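Local coordinates for protein SAM-dependent methyltransferase (Pyrococcus horikoshii, PDB 1WZN) that probably transfers a methyl group from S-adenosylmethionine to an acceptor, and binds the by-product S-adenosyl-L-homocysteine, at residues A[119-124]-A[216-221]; A[47-52]-A[95-100]; A[35-40]-A[225-230]. One frame throughout, in Å; residues are numbered along the deposited sequence.

Contact 1. Residues A[119-124]-A[216-221]; sequences FDEEDL and RLLAEK. With MG (magnesium ion), chain E.
Leu124 and Glu121 of helix 121-134 meet Leu218 of helix 212-219 in a small, buried helix-to-helix contact made without any hydrogen bond between the two segments. The branched end of Leu218 is shared: its CD1 lies 4.0 Å from Leu124 CD2, while its CD2 rests 3.9 Å from Glu121 CG. Both neighbours cross the leucine at about a right angle, and a forked side chain suits a place where two partners must be reached at once. Leu124 puts CG trans to its own backbone N (chi1 -164°), which brings CD2, one of its two methyls, against Leu218. Glu121 offers its CG methylene here, while its carboxylate goes on to a salt bridge with Arg216 of the second subunit. In the Rossmann-like methyltransferase fold these helices flank the central sheet, one preceding strand 139-146 and the other strand 225-230. Asp120 is the N-cap of helix 121-134. Its OD1 accepts from Asp123 N at 3.0 Å, nearly in line with the C-O bond, leaving OD2 to bind magnesium at 2.4 Å. Two waters also bind the magnesium; one donates to Asp120 OD1 and the other to Glu122 OE1.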
loop_
_atom_site.group_PDB
_atom_site.type_symbol
_atom_site.label_atom_id
_atom_site.label_comp_id
_atom_site.label_asym_id
_atom_site.label_seq_id
_atom_site.Cartn_x
_atom_site.Cartn_y
_atom_site.Cartn_z
ATOM N N PHE A 119 -29.447 -6.945 7.925
ATOM C CA PHE A 119 -30.642 -7.182 7.117
ATOM C C PHE A 119 -30.518 -6.818 5.646
ATOM O O PHE A 119 -29.997 -5.752 5.316
ATOM C CB PHE A 119 -31.804 -6.395 7.729
ATOM C CG PHE A 119 -31.984 -6.646 9.193
ATOM C CD1 PHE A 119 -32.532 -7.838 9.641
ATOM C CD2 PHE A 119 -31.553 -5.710 10.132
ATOM C CE1 PHE A 119 -32.650 -8.100 11.008
ATOM C CE2 PHE A 119 -31.666 -5.963 11.500
ATOM C CZ PHE A 119 -32.214 -7.158 11.937
ATOM N N ASP A 120 -30.998 -7.698 4.763
ATOM C CA ASP A 120 -30.950 -7.400 3.333
ATOM C C ASP A 120 -32.089 -6.435 3.017
ATOM O O ASP A 120 -32.852 -6.068 3.914
ATOM C CB ASP A 120 -31.046 -8.672 2.458
ATOM C CG ASP A 120 -32.294 -9.515 2.728
ATOM O OD1 ASP A 120 -33.342 -8.987 3.164
ATOM O OD2 ASP A 120 -32.220 -10.735 2.467
ATOM N N GLU A 121 -32.210 -6.024 1.759
ATOM C CA GLU A 121 -33.239 -5.059 1.384
ATOM C C GLU A 121 -34.657 -5.417 1.825
ATOM O O GLU A 121 -35.354 -4.587 2.410
ATOM C CB GLU A 121 -33.230 -4.821 -0.130
ATOM C CG GLU A 121 -34.061 -3.619 -0.547
ATOM C CD GLU A 121 -34.067 -3.387 -2.047
ATOM O OE1 GLU A 121 -34.614 -4.235 -2.785
ATOM O OE2 GLU A 121 -33.522 -2.356 -2.489
ATOM N N GLU A 122 -35.083 -6.641 1.539
ATOM C CA GLU A 122 -36.427 -7.084 1.895
ATOM C C GLU A 122 -36.671 -7.044 3.408
ATOM O O GLU A 122 -37.708 -6.563 3.867
ATOM C CB GLU A 122 -36.662 -8.501 1.362
ATOM C CG GLU A 122 -36.579 -8.642 -0.172
ATOM C CD GLU A 122 -35.230 -8.216 -0.762
ATOM O OE1 GLU A 122 -34.172 -8.609 -0.214
ATOM O OE2 GLU A 122 -35.229 -7.499 -1.792
ATOM N N ASP A 123 -35.719 -7.556 4.181
ATOM C CA ASP A 123 -35.859 -7.562 5.634
ATOM C C ASP A 123 -35.776 -6.156 6.212
ATOM O O ASP A 123 -36.403 -5.861 7.227
ATOM C CB ASP A 123 -34.797 -8.458 6.282
ATOM C CG ASP A 123 -35.117 -9.934 6.143
ATOM O OD1 ASP A 123 -36.279 -10.263 5.827
ATOM O OD2 ASP A 123 -34.219 -10.770 6.366
ATOM N N LEU A 124 -35.004 -5.282 5.571
ATOM C CA LEU A 124 -34.879 -3.917 6.061
ATOM C C LEU A 124 -36.213 -3.193 5.866
ATOM O O LEU A 124 -36.643 -2.423 6.730
ATOM C CB LEU A 124 -33.743 -3.180 5.333
ATOM C CG LEU A 124 -33.236 -1.884 5.971
ATOM C CD1 LEU A 124 -32.850 -2.128 7.434
ATOM C CD2 LEU A 124 -32.041 -1.361 5.184
ATOM N N ARG A 216 -32.237 6.132 3.082
ATOM C CA ARG A 216 -33.277 7.156 3.045
ATOM C C ARG A 216 -34.407 6.754 2.098
ATOM O O ARG A 216 -35.586 6.875 2.442
ATOM C CB ARG A 216 -32.706 8.516 2.625
ATOM C CG ARG A 216 -33.788 9.569 2.400
ATOM C CD ARG A 216 -33.238 10.979 2.228
ATOM N NE ARG A 216 -32.376 11.119 1.059
ATOM C CZ ARG A 216 -32.752 10.872 -0.192
ATOM N NH1 ARG A 216 -33.987 10.466 -0.457
ATOM N NH2 ARG A 216 -31.888 11.034 -1.181
ATOM N N LEU A 217 -34.050 6.268 0.912
ATOM C CA LEU A 217 -35.044 5.840 -0.072
ATOM C C LEU A 217 -35.892 4.694 0.465
ATOM O O LEU A 217 -37.092 4.613 0.195
ATOM C CB LEU A 217 -34.362 5.388 -1.368
ATOM C CG LEU A 217 -33.660 6.446 -2.217
ATOM C CD1 LEU A 217 -32.902 5.758 -3.345
ATOM C CD2 LEU A 217 -34.685 7.433 -2.774
ATOM N N LEU A 218 -35.269 3.795 1.218
ATOM C CA LEU A 218 -36.002 2.669 1.776
ATOM C C LEU A 218 -36.867 3.114 2.955
ATOM O O LEU A 218 -37.955 2.587 3.163
ATOM C CB LEU A 218 -35.027 1.573 2.216
ATOM C CG LEU A 218 -34.274 0.883 1.072
ATOM C CD1 LEU A 218 -33.101 0.086 1.622
ATOM C CD2 LEU A 218 -35.230 -0.015 0.307
ATOM N N ALA A 219 -36.383 4.098 3.708
ATOM C CA ALA A 219 -37.096 4.608 4.882
ATOM C C ALA A 219 -38.237 5.580 4.574
ATOM O O ALA A 219 -39.259 5.575 5.264
ATOM C CB ALA A 219 -36.110 5.273 5.827
ATOM N N GLU A 220 -38.065 6.418 3.554
ATOM C CA GLU A 220 -39.098 7.392 3.199
ATOM C C GLU A 220 -40.422 6.721 2.864
ATOM O O GLU A 220 -41.469 7.361 2.858
ATOM C CB GLU A 220 -38.646 8.262 2.020
ATOM C CG GLU A 220 -37.432 9.125 2.328
ATOM C CD GLU A 220 -37.059 10.055 1.186
ATOM O OE1 GLU A 220 -37.151 9.624 0.014
ATOM O OE2 GLU A 220 -36.661 11.207 1.464
ATOM N N LYS A 221 -40.372 5.425 2.593
ATOM C CA LYS A 221 -41.571 4.676 2.262
ATOM C C LYS A 221 -42.406 4.376 3.513
ATOM O O LYS A 221 -43.568 3.986 3.404
ATOM C CB LYS A 221 -41.178 3.360 1.585
ATOM C CG LYS A 221 -40.202 3.514 0.412
ATOM C CD LYS A 221 -39.814 2.154 -0.165
ATOM C CE LYS A 221 -38.931 2.296 -1.403
ATOM N NZ LYS A 221 -39.610 3.052 -2.498
HETATM MG MG MG E . -33.965 -12.164 1.725
HETATM O O HOH W 1 -35.031 -11.057 2.997
HETATM O O HOH W 2 -34.410 -11.144 -0.054
#

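Contact 2. Residues A[47-52]-A[95-100]; sequences DLACGT and GDVLEI. With SAH (S-adenosyl-L-homocysteine), chain F.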
loop_
_atom_site.group_PDB
_atom_site.type_symbol
_atom_site.label_atom_id
_atom_site.label_comp_id
_atom_site.label_asym_id
_atom_site.label_seq_id
_atom_site.Cartn_x
_atom_site.Cartn_y
_atom_site.Cartn_z
ATOM N N ASP A 47 -35.572 -0.044 22.300
ATOM C CA ASP A 47 -34.228 -0.167 21.742
ATOM C C ASP A 47 -34.083 -1.566 21.134
ATOM O O ASP A 47 -33.929 -2.551 21.851
ATOM C CB ASP A 47 -33.175 0.071 22.837
ATOM C CG ASP A 47 -31.760 0.087 22.287
ATOM O OD1 ASP A 47 -31.591 0.534 21.130
ATOM O OD2 ASP A 47 -30.825 -0.335 23.003
ATOM N N LEU A 48 -34.145 -1.632 19.804
ATOM C CA LEU A 48 -34.068 -2.889 19.056
ATOM C C LEU A 48 -32.639 -3.415 18.894
ATOM O O LEU A 48 -31.725 -2.647 18.613
ATOM C CB LEU A 48 -34.707 -2.690 17.672
ATOM C CG LEU A 48 -36.177 -2.214 17.660
ATOM C CD1 LEU A 48 -36.585 -1.841 16.234
ATOM C CD2 LEU A 48 -37.090 -3.308 18.185
ATOM N N ALA A 49 -32.479 -4.732 19.031
ATOM C CA ALA A 49 -31.173 -5.397 18.952
ATOM C C ALA A 49 -30.268 -4.680 19.945
ATOM O O ALA A 49 -29.174 -4.226 19.608
ATOM C CB ALA A 49 -30.605 -5.316 17.530
ATOM N N CYS A 50 -30.744 -4.602 21.188
ATOM C CA CYS A 50 -30.048 -3.895 22.261
ATOM C C CYS A 50 -28.737 -4.472 22.772
ATOM O O CYS A 50 -28.020 -3.790 23.501
ATOM C CB CYS A 50 -30.992 -3.707 23.456
ATOM S SG CYS A 50 -31.480 -5.254 24.236
ATOM N N GLY A 51 -28.430 -5.715 22.413
ATOM C CA GLY A 51 -27.188 -6.330 22.862
ATOM C C GLY A 51 -27.021 -6.298 24.373
ATOM O O GLY A 51 -27.965 -6.602 25.104
ATOM N N THR A 52 -25.823 -5.943 24.837
ATOM C CA THR A 52 -25.526 -5.851 26.267
ATOM C C THR A 52 -26.099 -4.569 26.872
ATOM O O THR A 52 -25.842 -4.245 28.036
ATOM C CB THR A 52 -24.018 -5.871 26.535
ATOM O OG1 THR A 52 -23.420 -4.707 25.951
ATOM C CG2 THR A 52 -23.386 -7.139 25.950
ATOM N N GLY A 95 -36.247 -11.801 21.388
ATOM C CA GLY A 95 -37.085 -11.905 20.211
ATOM C C GLY A 95 -36.396 -11.333 18.990
ATOM O O GLY A 95 -35.371 -10.656 19.098
ATOM N N ASP A 96 -36.974 -11.612 17.829
ATOM C CA ASP A 96 -36.463 -11.144 16.547
ATOM C C ASP A 96 -37.102 -9.780 16.272
ATOM O O ASP A 96 -38.326 -9.630 16.397
ATOM C CB ASP A 96 -36.882 -12.143 15.462
ATOM C CG ASP A 96 -36.220 -11.885 14.121
ATOM O OD1 ASP A 96 -35.898 -10.722 13.807
ATOM O OD2 ASP A 96 -36.044 -12.863 13.367
ATOM N N VAL A 97 -36.293 -8.788 15.908
ATOM C CA VAL A 97 -36.823 -7.460 15.616
ATOM C C VAL A 97 -37.804 -7.487 14.444
ATOM O O VAL A 97 -38.691 -6.635 14.357
ATOM C CB VAL A 97 -35.706 -6.430 15.270
ATOM C CG1 VAL A 97 -34.787 -6.223 16.467
ATOM C CG2 VAL A 97 -34.914 -6.888 14.052
ATOM N N LEU A 98 -37.650 -8.458 13.547
ATOM C CA LEU A 98 -38.539 -8.552 12.390
ATOM C C LEU A 98 -39.913 -9.092 12.756
ATOM O O LEU A 98 -40.817 -9.128 11.920
ATOM C CB LEU A 98 -37.916 -9.438 11.310
ATOM C CG LEU A 98 -36.572 -8.960 10.755
ATOM C CD1 LEU A 98 -36.068 -9.952 9.717
ATOM C CD2 LEU A 98 -36.722 -7.574 10.140
ATOM N N GLU A 99 -40.070 -9.508 14.005
ATOM C CA GLU A 99 -41.336 -10.062 14.459
ATOM C C GLU A 99 -42.021 -9.241 15.542
ATOM O O GLU A 99 -42.960 -9.721 16.177
ATOM C CB GLU A 99 -41.120 -11.491 14.964
ATOM C CG GLU A 99 -40.803 -12.500 13.869
ATOM C CD GLU A 99 -40.283 -13.819 14.419
ATOM O OE1 GLU A 99 -40.644 -14.178 15.559
ATOM O OE2 GLU A 99 -39.519 -14.504 13.703
ATOM N N ILE A 100 -41.563 -8.014 15.771
ATOM C CA ILE A 100 -42.203 -7.205 16.799
ATOM C C ILE A 100 -43.638 -6.920 16.375
ATOM O O ILE A 100 -43.948 -6.894 15.180
ATOM C CB ILE A 100 -41.470 -5.865 17.049
ATOM C CG1 ILE A 100 -41.437 -5.020 15.769
ATOM C CG2 ILE A 100 -40.063 -6.137 17.579
ATOM C CD1 ILE A 100 -40.833 -3.634 15.974
HETATM N N SAH F . -27.276 -2.071 20.195
HETATM C CA SAH F . -26.094 -2.732 20.898
HETATM C CB SAH F . -25.545 -3.977 20.257
HETATM C CG SAH F . -24.957 -3.951 18.855
HETATM S SD SAH F . -24.503 -5.701 18.463
HETATM C C SAH F . -24.977 -1.602 21.036
HETATM O O SAH F . -25.194 -0.457 20.597
HETATM O OXT SAH F . -23.886 -1.963 21.630
HETATM C "C5'" SAH F . -25.737 -6.228 17.338
HETATM C "C4'" SAH F . -26.966 -6.923 18.104
HETATM O "O4'" SAH F . -27.830 -7.307 17.029
HETATM C "C3'" SAH F . -26.655 -8.218 18.819
HETATM O "O3'" SAH F . -26.929 -8.097 20.216
HETATM C "C2'" SAH F . -27.559 -9.273 18.058
HETATM O "O2'" SAH F . -28.004 -10.322 18.908
HETATM C "C1'" SAH F . -28.672 -8.399 17.508
HETATM N N9 SAH F . -29.388 -8.869 16.473
HETATM C C8 SAH F . -29.043 -9.274 15.191
HETATM N N7 SAH F . -30.026 -9.672 14.452
HETATM C C5 SAH F . -31.169 -9.538 15.288
HETATM C C6 SAH F . -32.556 -9.814 15.044
HETATM N N6 SAH F . -33.029 -10.288 13.883
HETATM N N1 SAH F . -33.393 -9.554 16.110
HETATM C C2 SAH F . -32.952 -9.072 17.307
HETATM N N3 SAH F . -31.627 -8.794 17.577
HETATM C C4 SAH F . -30.798 -9.050 16.528
#
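Leu48, at the end of strand 44-48, packs on Val97 and Ile100 of the loop that follows strand 91-94, and this apolar patch is what joins the two segments. Val97 CG1 sits 3.7 Å from Leu48 CB and also touches the backbone N of Ala49. Farther out, Leu48 CD2 meets Ile100 CG2 at 4.1 Å, the two chains crossing at about a right angle. Branched residues fill the space between strand and loop, and Leu69 of strand 65-70 packs against all three.

Val97 also carries the packing on to the ligand: its CG1 is 3.5 Å from C2 of S-adenosyl-L-homocysteine, and its CG2 lies beside N1. The methyl of Ala49 is small enough to fit against the ribose O4' and the adenine N3.

The polar contacts divide the ligand between the segments. At the adenine end, Val97 N donates to the ligand N1 at 3.0 Å. The ligand N6 amino group donates to Asp96 OD1 in a nearly straight bond of 2.9 Å (173°). The same OD1 accepts from Leu98 N, which approaches from above the carboxylate plane and closes an Asx turn; chi1 of -171° turns the Asp96 carboxylate to the adenine edge, and the two bonds to OD1 are likely to hold it there. At the amino-acid end, Ala49 O accepts from the ligand N at 2.9 Å.

Gly51 suits its place because its phi is positive and a CB there would probably run into CB of the ligand; its N is held by Asp70, which binds the ligand as well. The glycine-bearing turn after the first strand, read here as Asp-Leu-Ala-Cys-Gly-Thr, matches the first sequence motif, the S-adenosylmethionine-binding loop, of Rossmann-like methyltransferases, and the Asp96-Val97 pair reads the adenine N6 and N1, as in many of these enzymes.

Contact 3. Residues A[35-40]-A[225-230]; sequences KEDAKR and KVKIYG
Asp37, near the C-terminal part of helix 23-36, reaches the phenol of Tyr229 on strand 225-230, an outermost strand of the seven-stranded Rossmann-like sheet. Tyr229 OH donates to Asp37 OD1 at 2.8 Å, although the hydroxyl is crowded by a neighbour in the model and its exact place is less certain. The two side chains come from opposite directions, and the carboxylate oxygens lie at the ring's edge, near its plane. A tyrosine suits the strand because it spans the gap to the 35-40 segment while keeping most of its bulk apolar; an aspartate suits the other side as a short acceptor with two oxygens to share.

Beyond this pair, Asp37 OD2 forms a salt bridge with Arg234, whose side chain also touches Tyr229. Lys227 runs its aliphatic chain past the aspartate in a tight arrangement whose detail is uncertain, and its amino group, doubtfully placed in the model, is not in contact with the carboxylate. With an alanine in place of Asp37, the Tyr229 hydroxyl would probably lose this acceptor and Arg234 this carboxylate.

The sheet sets the positions of the strand residues: Lys227 and Tyr229 pair through their backbones with Val246 and Trp244 of strand 242-248. Val226 and Ile228 pack instead on helix 212-219. The helix side is held farther along by Arg40, which forms a salt bridge with Asp107.

Carboxylate and ring planes stand 33° apart, and Asp37 OD2 lies 3.3 Å from Tyr229 CE2, near the plane of the ring.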
loop_
_atom_site.group_PDB
_atom_site.type_symbol
_atom_site.label_atom_id
_atom_site.label_comp_id
_atom_site.label_asym_id
_atom_site.label_seq_id
_atom_site.Cartn_x
_atom_site.Cartn_y
_atom_site.Cartn_z
ATOM N N LYS A 35 -35.371 16.176 21.016
ATOM C CA LYS A 35 -35.807 17.552 21.219
ATOM C C LYS A 35 -36.137 18.333 19.955
ATOM O O LYS A 35 -37.142 19.041 19.905
ATOM C CB LYS A 35 -34.743 18.310 22.018
ATOM C CG LYS A 35 -34.973 19.812 22.120
ATOM C CD LYS A 35 -33.813 20.483 22.836
ATOM C CE LYS A 35 -33.924 21.996 22.796
ATOM N NZ LYS A 35 -32.720 22.645 23.390
ATOM N N GLU A 36 -35.301 18.197 18.931
ATOM C CA GLU A 36 -35.494 18.947 17.697
ATOM C C GLU A 36 -36.241 18.246 16.563
ATOM O O GLU A 36 -36.939 18.899 15.789
ATOM C CB GLU A 36 -34.137 19.424 17.170
ATOM C CG GLU A 36 -33.333 20.277 18.136
ATOM C CD GLU A 36 -34.056 21.546 18.549
ATOM O OE1 GLU A 36 -34.784 22.118 17.714
ATOM O OE2 GLU A 36 -33.885 21.980 19.706
ATOM N N ASP A 37 -36.105 16.929 16.453
ATOM C CA ASP A 37 -36.775 16.219 15.369
ATOM C C ASP A 37 -38.113 15.575 15.699
ATOM O O ASP A 37 -39.013 15.552 14.860
ATOM C CB ASP A 37 -35.826 15.182 14.774
ATOM C CG ASP A 37 -34.644 15.828 14.078
ATOM O OD1 ASP A 37 -34.877 16.577 13.107
ATOM O OD2 ASP A 37 -33.493 15.606 14.506
ATOM N N ALA A 38 -38.250 15.045 16.908
ATOM C CA ALA A 38 -39.506 14.423 17.297
ATOM C C ALA A 38 -40.600 15.483 17.376
ATOM O O ALA A 38 -40.320 16.658 17.621
ATOM C CB ALA A 38 -39.353 13.728 18.648
ATOM N N LYS A 39 -41.844 15.072 17.163
ATOM C CA LYS A 39 -42.968 16.001 17.228
ATOM C C LYS A 39 -43.856 15.651 18.416
ATOM O O LYS A 39 -45.067 15.877 18.398
ATOM C CB LYS A 39 -43.784 15.955 15.934
ATOM C CG LYS A 39 -43.025 16.443 14.706
ATOM C CD LYS A 39 -42.536 17.869 14.894
ATOM C CE LYS A 39 -41.868 18.394 13.634
ATOM N NZ LYS A 39 -41.332 19.770 13.824
ATOM N N ARG A 40 -43.233 15.083 19.443
ATOM C CA ARG A 40 -43.932 14.710 20.664
ATOM C C ARG A 40 -42.875 14.577 21.735
ATOM O O ARG A 40 -41.688 14.455 21.421
ATOM C CB ARG A 40 -44.674 13.373 20.494
ATOM C CG ARG A 40 -43.782 12.150 20.259
ATOM C CD ARG A 40 -44.598 10.859 20.175
ATOM N NE ARG A 40 -45.450 10.681 21.353
ATOM C CZ ARG A 40 -46.758 10.938 21.389
ATOM N NH1 ARG A 40 -47.389 11.376 20.307
ATOM N NH2 ARG A 40 -47.434 10.778 22.520
ATOM N N LYS A 225 -41.222 11.864 7.179
ATOM C CA LYS A 225 -39.990 12.568 6.873
ATOM C C LYS A 225 -38.780 11.789 7.357
ATOM O O LYS A 225 -38.801 11.185 8.433
ATOM C CB LYS A 225 -39.994 13.956 7.510
ATOM C CG LYS A 225 -38.774 14.780 7.145
ATOM C CD LYS A 225 -38.949 16.244 7.490
ATOM C CE LYS A 225 -37.792 17.054 6.932
ATOM N NZ LYS A 225 -37.628 16.824 5.467
ATOM N N VAL A 226 -37.725 11.801 6.550
ATOM C CA VAL A 226 -36.498 11.101 6.901
ATOM C C VAL A 226 -35.341 12.074 6.786
ATOM O O VAL A 226 -35.277 12.875 5.850
ATOM C CB VAL A 226 -36.234 9.903 5.961
ATOM C CG1 VAL A 226 -34.876 9.285 6.272
ATOM C CG2 VAL A 226 -37.317 8.859 6.133
ATOM N N LYS A 227 -34.441 12.025 7.756
ATOM C CA LYS A 227 -33.283 12.891 7.743
ATOM C C LYS A 227 -32.027 12.040 7.823
ATOM O O LYS A 227 -32.044 10.942 8.383
ATOM C CB LYS A 227 -33.339 13.865 8.918
ATOM C CG LYS A 227 -34.518 14.827 8.839
ATOM C CD LYS A 227 -34.489 15.830 9.969
ATOM C CE LYS A 227 -35.440 16.986 9.701
ATOM N NZ LYS A 227 -35.390 17.444 8.280
ATOM N N ILE A 228 -30.951 12.540 7.230
ATOM C CA ILE A 228 -29.671 11.848 7.257
ATOM C C ILE A 228 -28.696 12.813 7.905
ATOM O O ILE A 228 -28.501 13.925 7.412
ATOM C CB ILE A 228 -29.173 11.511 5.829
ATOM C CG1 ILE A 228 -30.207 10.646 5.109
ATOM C CG2 ILE A 228 -27.836 10.771 5.901
ATOM C CD1 ILE A 228 -29.843 10.325 3.668
ATOM N N TYR A 229 -28.108 12.401 9.024
ATOM C CA TYR A 229 -27.149 13.239 9.735
ATOM C C TYR A 229 -25.819 12.510 9.799
ATOM O O TYR A 229 -25.743 11.316 9.513
ATOM C CB TYR A 229 -27.613 13.522 11.173
ATOM C CG TYR A 229 -28.911 14.290 11.307
ATOM C CD1 TYR A 229 -29.178 15.399 10.505
ATOM C CD2 TYR A 229 -29.853 13.932 12.273
ATOM C CE1 TYR A 229 -30.352 16.134 10.661
ATOM C CE2 TYR A 229 -31.031 14.659 12.442
ATOM C CZ TYR A 229 -31.275 15.759 11.633
ATOM O OH TYR A 229 -32.437 16.477 11.793
ATOM N N GLY A 230 -24.774 13.231 10.181
ATOM C CA GLY A 230 -23.469 12.614 10.291
ATOM C C GLY A 230 -22.638 13.165 11.432
ATOM O O GLY A 230 -22.825 14.304 11.860
#

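In the fold
From the N terminus, the chain leaves helix 23-36 through 35-40, which opens the long loop that contact 3 closes only at strand 225-230. Inside that span, contact 2 brings 47-52, the end of strand 44-48 and the turn after it, together with 95-100, after strand 91-94, and closes before contact 1 begins. Contact 1 then joins the start of helix 121-134 to helix 212-219. Contacts 1 and 2 therefore follow in series, both nested within contact 3, and none cross. Phe119 packs on Val97 to connect contacts 1 and 2 beside the bound S-adenosyl-L-homocysteine; Arg216 packs on Ile228 to connect contacts 1 and 3. Contacts 2 and 3 do not touch, but both reach the central sheet.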